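Local atomic coordinates of bifunctional protein PutA (Bdellovibrio bacteriovorus, PDB entry 5UR2), a protein that probably couples both steps of proline catabolism, oxidising proline at a flavin-bearing barrel domain and the resulting glutamate semialdehyde to glutamate at an NAD-dependent aldehyde dehydrogenase domain. Residues 538-550 with 654-666. Sequence-based numbering, arbitrary orientation.
Sequences AMQAAQTAYKTWK and AAAVAGNTVVMKP
The indole of W549 presents its edge to the turn that follows helix 646-657: NE1 donates to A656 O (3.1 Å, N-H...O angle 143°), which lies close to the ring plane, while N660 O sits obliquely at 3.1 Å from the same nitrogen. A656 O also accepts from G659 N, which reaches it from the opposite face of its carbonyl plane, so the indole joins the Schellman motif closing that helix. The Y546 ring likewise meets G659 O at its edge, 3.2 Å from CE1; K550 CD lies over one face, displaced toward the rim, and Y546 OH is hydrogen-bonded to S631 OG of strand 623-638. In both aromatic residues CG stands anti to the backbone N (chi1 174° in W549), which places the ring edges beside the turn. Further along, T661 is wedged against helix 532-549. Its OG1 donates to A542 O (2.8 Å) from above the carbonyl plane, opposite Y546 N, and its CG2 rests 3.5 Å from Y546 CA. V663 CG1 and CG2 pack on A538 CB and A542 CB, with M539 SD beside CG2. Helix and strand run nearly antiparallel (162°), strand 661-665 lying between parallel strands 623-638 and 691-693 of a mixed sheet in the Rossmann-type aldehyde dehydrogenase region. Two helical carbonyls, one in each segment, thus take a side-chain donor besides their backbone N-H, tying strand and turn to the helix within a buried, largely apolar interface.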
loop_
_atom_site.group_PDB
_atom_site.type_symbol
_atom_site.label_atom_id
_atom_site.label_comp_id
_atom_site.label_asym_id
_atom_site.label_seq_id
_atom_site.Cartn_x
_atom_site.Cartn_y
_atom_site.Cartn_z
ATOM N N ALA B 538 6.357 33.345 10.564
ATOM C CA ALA B 538 5.655 32.260 9.887
ATOM C C ALA B 538 6.030 30.906 10.491
ATOM O O ALA B 538 5.161 30.070 10.763
ATOM C CB ALA B 538 5.951 32.301 8.380
ATOM N N MET B 539 7.322 30.679 10.723
ATOM C CA MET B 539 7.755 29.418 11.323
ATOM C C MET B 539 7.154 29.222 12.710
ATOM O O MET B 539 6.727 28.112 13.055
ATOM C CB MET B 539 9.280 29.363 11.387
ATOM C CG MET B 539 9.942 29.266 10.030
ATOM S SD MET B 539 9.433 27.793 9.123
ATOM C CE MET B 539 9.882 26.511 10.296
ATOM N N GLN B 540 7.142 30.282 13.530
ATOM C CA GLN B 540 6.586 30.181 14.879
ATOM C C GLN B 540 5.091 29.913 14.841
ATOM O O GLN B 540 4.595 29.074 15.603
ATOM C CB GLN B 540 6.876 31.456 15.689
ATOM C CG GLN B 540 8.326 31.605 16.222
ATOM C CD GLN B 540 8.732 30.497 17.195
ATOM O OE1 GLN B 540 7.890 29.890 17.856
ATOM N NE2 GLN B 540 10.036 30.230 17.280
ATOM N N ALA B 541 4.353 30.618 13.967
ATOM C CA ALA B 541 2.907 30.400 13.858
ATOM C C ALA B 541 2.582 28.963 13.432
ATOM O O ALA B 541 1.651 28.344 13.966
ATOM C CB ALA B 541 2.294 31.400 12.875
ATOM N N ALA B 542 3.364 28.409 12.499
ATOM C CA ALA B 542 3.146 27.037 12.041
ATOM C C ALA B 542 3.452 26.022 13.138
ATOM O O ALA B 542 2.712 25.044 13.315
ATOM C CB ALA B 542 4.028 26.752 10.825
ATOM N N GLN B 543 4.535 26.239 13.882
ATOM C CA GLN B 543 4.901 25.321 14.954
ATOM C C GLN B 543 3.866 25.345 16.074
ATOM O O GLN B 543 3.441 24.289 16.555
ATOM C CB GLN B 543 6.302 25.663 15.469
ATOM C CG GLN B 543 6.823 24.729 16.551
ATOM C CD GLN B 543 7.023 23.295 16.056
ATOM O OE1 GLN B 543 7.256 23.052 14.869
ATOM N NE2 GLN B 543 6.918 22.340 16.971
ATOM N N THR B 544 3.408 26.533 16.469
ATOM C CA THR B 544 2.361 26.612 17.485
ATOM C C THR B 544 1.104 25.900 17.005
ATOM O O THR B 544 0.498 25.108 17.741
ATOM C CB THR B 544 2.049 28.075 17.811
ATOM O OG1 THR B 544 3.168 28.660 18.459
ATOM C CG2 THR B 544 0.831 28.199 18.732
ATOM N N ALA B 545 0.705 26.168 15.759
ATOM C CA ALA B 545 -0.492 25.541 15.220
ATOM C C ALA B 545 -0.348 24.020 15.139
ATOM O O ALA B 545 -1.317 23.293 15.387
ATOM C CB ALA B 545 -0.801 26.125 13.843
ATOM N N TYR B 546 0.857 23.520 14.854
ATOM C CA TYR B 546 1.031 22.078 14.697
ATOM C C TYR B 546 0.632 21.317 15.957
ATOM O O TYR B 546 0.120 20.197 15.864
ATOM C CB TYR B 546 2.475 21.766 14.304
ATOM C CG TYR B 546 2.760 20.291 14.214
ATOM C CD1 TYR B 546 2.176 19.512 13.227
ATOM C CD2 TYR B 546 3.605 19.675 15.131
ATOM C CE1 TYR B 546 2.410 18.152 13.156
ATOM C CE2 TYR B 546 3.868 18.324 15.062
ATOM C CZ TYR B 546 3.262 17.562 14.072
ATOM O OH TYR B 546 3.503 16.211 13.999
ATOM N N LYS B 547 0.817 21.934 17.129
ATOM C CA LYS B 547 0.535 21.285 18.411
ATOM C C LYS B 547 -0.919 20.828 18.522
ATOM O O LYS B 547 -1.199 19.771 19.103
ATOM C CB LYS B 547 0.879 22.256 19.548
ATOM C CG LYS B 547 0.656 21.727 20.940
ATOM C CD LYS B 547 0.833 22.825 21.989
ATOM C CE LYS B 547 0.905 22.239 23.405
ATOM N NZ LYS B 547 1.914 21.138 23.491
ATOM N N THR B 548 -1.860 21.592 17.965
ATOM C CA THR B 548 -3.261 21.183 17.977
ATOM C C THR B 548 -3.729 20.604 16.647
ATOM O O THR B 548 -4.570 19.700 16.639
ATOM C CB THR B 548 -4.168 22.360 18.376
ATOM O OG1 THR B 548 -3.875 23.502 17.555
ATOM C CG2 THR B 548 -3.983 22.727 19.857
ATOM N N TRP B 549 -3.214 21.098 15.523
ATOM C CA TRP B 549 -3.661 20.596 14.228
ATOM C C TRP B 549 -3.329 19.120 14.043
ATOM O O TRP B 549 -4.086 18.398 13.392
ATOM C CB TRP B 549 -3.035 21.424 13.109
ATOM C CG TRP B 549 -3.302 20.919 11.699
ATOM C CD1 TRP B 549 -2.411 20.291 10.871
ATOM C CD2 TRP B 549 -4.532 21.010 10.966
ATOM N NE1 TRP B 549 -3.010 19.986 9.679
ATOM C CE2 TRP B 549 -4.313 20.419 9.711
ATOM C CE3 TRP B 549 -5.793 21.539 11.244
ATOM C CZ2 TRP B 549 -5.305 20.354 8.735
ATOM C CZ3 TRP B 549 -6.777 21.453 10.278
ATOM C CH2 TRP B 549 -6.525 20.876 9.038
ATOM N N LYS B 550 -2.198 18.661 14.592
ATOM C CA LYS B 550 -1.798 17.261 14.472
ATOM C C LYS B 550 -2.792 16.311 15.134
ATOM O O LYS B 550 -2.767 15.104 14.854
ATOM C CB LYS B 550 -0.409 17.065 15.081
ATOM C CG LYS B 550 -0.388 17.085 16.628
ATOM C CD LYS B 550 1.054 17.124 17.155
ATOM C CE LYS B 550 1.087 17.123 18.675
ATOM N NZ LYS B 550 2.475 17.318 19.198
ATOM N N ALA B 654 -1.367 18.008 0.482
ATOM C CA ALA B 654 -0.791 16.743 0.932
ATOM C C ALA B 654 -0.185 16.902 2.318
ATOM O O ALA B 654 -0.488 16.129 3.230
ATOM C CB ALA B 654 0.264 16.229 -0.053
ATOM N N ALA B 655 0.629 17.945 2.502
ATOM C CA ALA B 655 1.252 18.191 3.797
ATOM C C ALA B 655 0.196 18.405 4.875
ATOM O O ALA B 655 0.248 17.793 5.943
ATOM C CB ALA B 655 2.168 19.409 3.706
ATOM N N ALA B 656 -0.767 19.281 4.603
ATOM C CA ALA B 656 -1.751 19.640 5.616
ATOM C C ALA B 656 -2.704 18.489 5.908
ATOM O O ALA B 656 -2.991 18.206 7.082
ATOM C CB ALA B 656 -2.516 20.892 5.182
ATOM N N VAL B 657 -3.193 17.792 4.868
ATOM C CA VAL B 657 -4.144 16.718 5.144
ATOM C C VAL B 657 -3.462 15.614 5.938
ATOM O O VAL B 657 -4.109 14.925 6.736
ATOM C CB VAL B 657 -4.788 16.158 3.854
ATOM C CG1 VAL B 657 -3.910 15.056 3.222
ATOM C CG2 VAL B 657 -6.165 15.600 4.168
ATOM N N ALA B 658 -2.144 15.459 5.778
ATOM C CA ALA B 658 -1.419 14.485 6.585
ATOM C C ALA B 658 -1.229 14.930 8.026
ATOM O O ALA B 658 -0.632 14.178 8.800
ATOM C CB ALA B 658 -0.049 14.194 5.966
ATOM N N GLY B 659 -1.733 16.098 8.417
ATOM C CA GLY B 659 -1.584 16.567 9.778
ATOM C C GLY B 659 -0.411 17.497 10.008
ATOM O O GLY B 659 -0.098 17.797 11.163
ATOM N N ASN B 660 0.290 17.901 8.961
ATOM C CA ASN B 660 1.370 18.864 9.133
ATOM C C ASN B 660 0.848 20.287 8.993
ATOM O O ASN B 660 -0.225 20.523 8.433
ATOM C CB ASN B 660 2.480 18.600 8.121
ATOM C CG ASN B 660 2.967 17.165 8.167
ATOM O OD1 ASN B 660 3.761 16.791 9.052
ATOM N ND2 ASN B 660 2.486 16.343 7.224
ATOM N N THR B 661 1.614 21.242 9.506
ATOM C CA THR B 661 1.355 22.641 9.184
ATOM C C THR B 661 2.353 23.095 8.123
ATOM O O THR B 661 3.334 22.404 7.828
ATOM C CB THR B 661 1.406 23.533 10.434
ATOM O OG1 THR B 661 2.695 23.461 11.043
ATOM C CG2 THR B 661 0.354 23.063 11.450
ATOM N N VAL B 662 2.088 24.261 7.534
ATOM C CA VAL B 662 2.718 24.653 6.276
ATOM C C VAL B 662 3.130 26.119 6.305
ATOM O O VAL B 662 2.369 26.983 6.747
ATOM C CB VAL B 662 1.760 24.415 5.086
ATOM C CG1 VAL B 662 2.349 25.006 3.815
ATOM C CG2 VAL B 662 1.471 22.931 4.917
ATOM N N VAL B 663 4.341 26.401 5.828
ATOM C CA VAL B 663 4.728 27.737 5.393
ATOM C C VAL B 663 4.990 27.629 3.898
ATOM O O VAL B 663 5.905 26.909 3.477
ATOM C CB VAL B 663 5.966 28.263 6.120
ATOM C CG1 VAL B 663 6.294 29.673 5.601
ATOM C CG2 VAL B 663 5.753 28.248 7.631
ATOM N N MET B 664 4.181 28.299 3.091
ATOM C CA MET B 664 4.356 28.230 1.648
ATOM C C MET B 664 5.009 29.519 1.155
ATOM O O MET B 664 4.591 30.622 1.527
ATOM C CB MET B 664 3.035 27.957 0.925
ATOM C CG MET B 664 1.934 28.980 1.152
ATOM S SD MET B 664 0.594 28.675 -0.022
ATOM C CE MET B 664 -0.816 29.279 0.869
ATOM N N LYS B 665 6.066 29.355 0.356
ATOM C CA LYS B 665 6.850 30.420 -0.255
ATOM C C LYS B 665 6.647 30.322 -1.761
ATOM O O LYS B 665 7.360 29.575 -2.444
ATOM C CB LYS B 665 8.331 30.264 0.106
ATOM C CG LYS B 665 9.091 31.568 0.254
ATOM C CD LYS B 665 9.105 32.383 -1.021
ATOM C CE LYS B 665 9.973 31.730 -2.082
ATOM N NZ LYS B 665 10.025 32.522 -3.348
ATOM N N PRO B 666 5.688 31.039 -2.324
ATOM C CA PRO B 666 5.416 30.912 -3.762
ATOM C C PRO B 666 6.488 31.595 -4.599
ATOM O O PRO B 666 7.248 32.444 -4.125
ATOM C CB PRO B 666 4.065 31.622 -3.923
ATOM C CG PRO B 666 4.126 32.715 -2.844
ATOM C CD PRO B 666 4.854 32.069 -1.675
#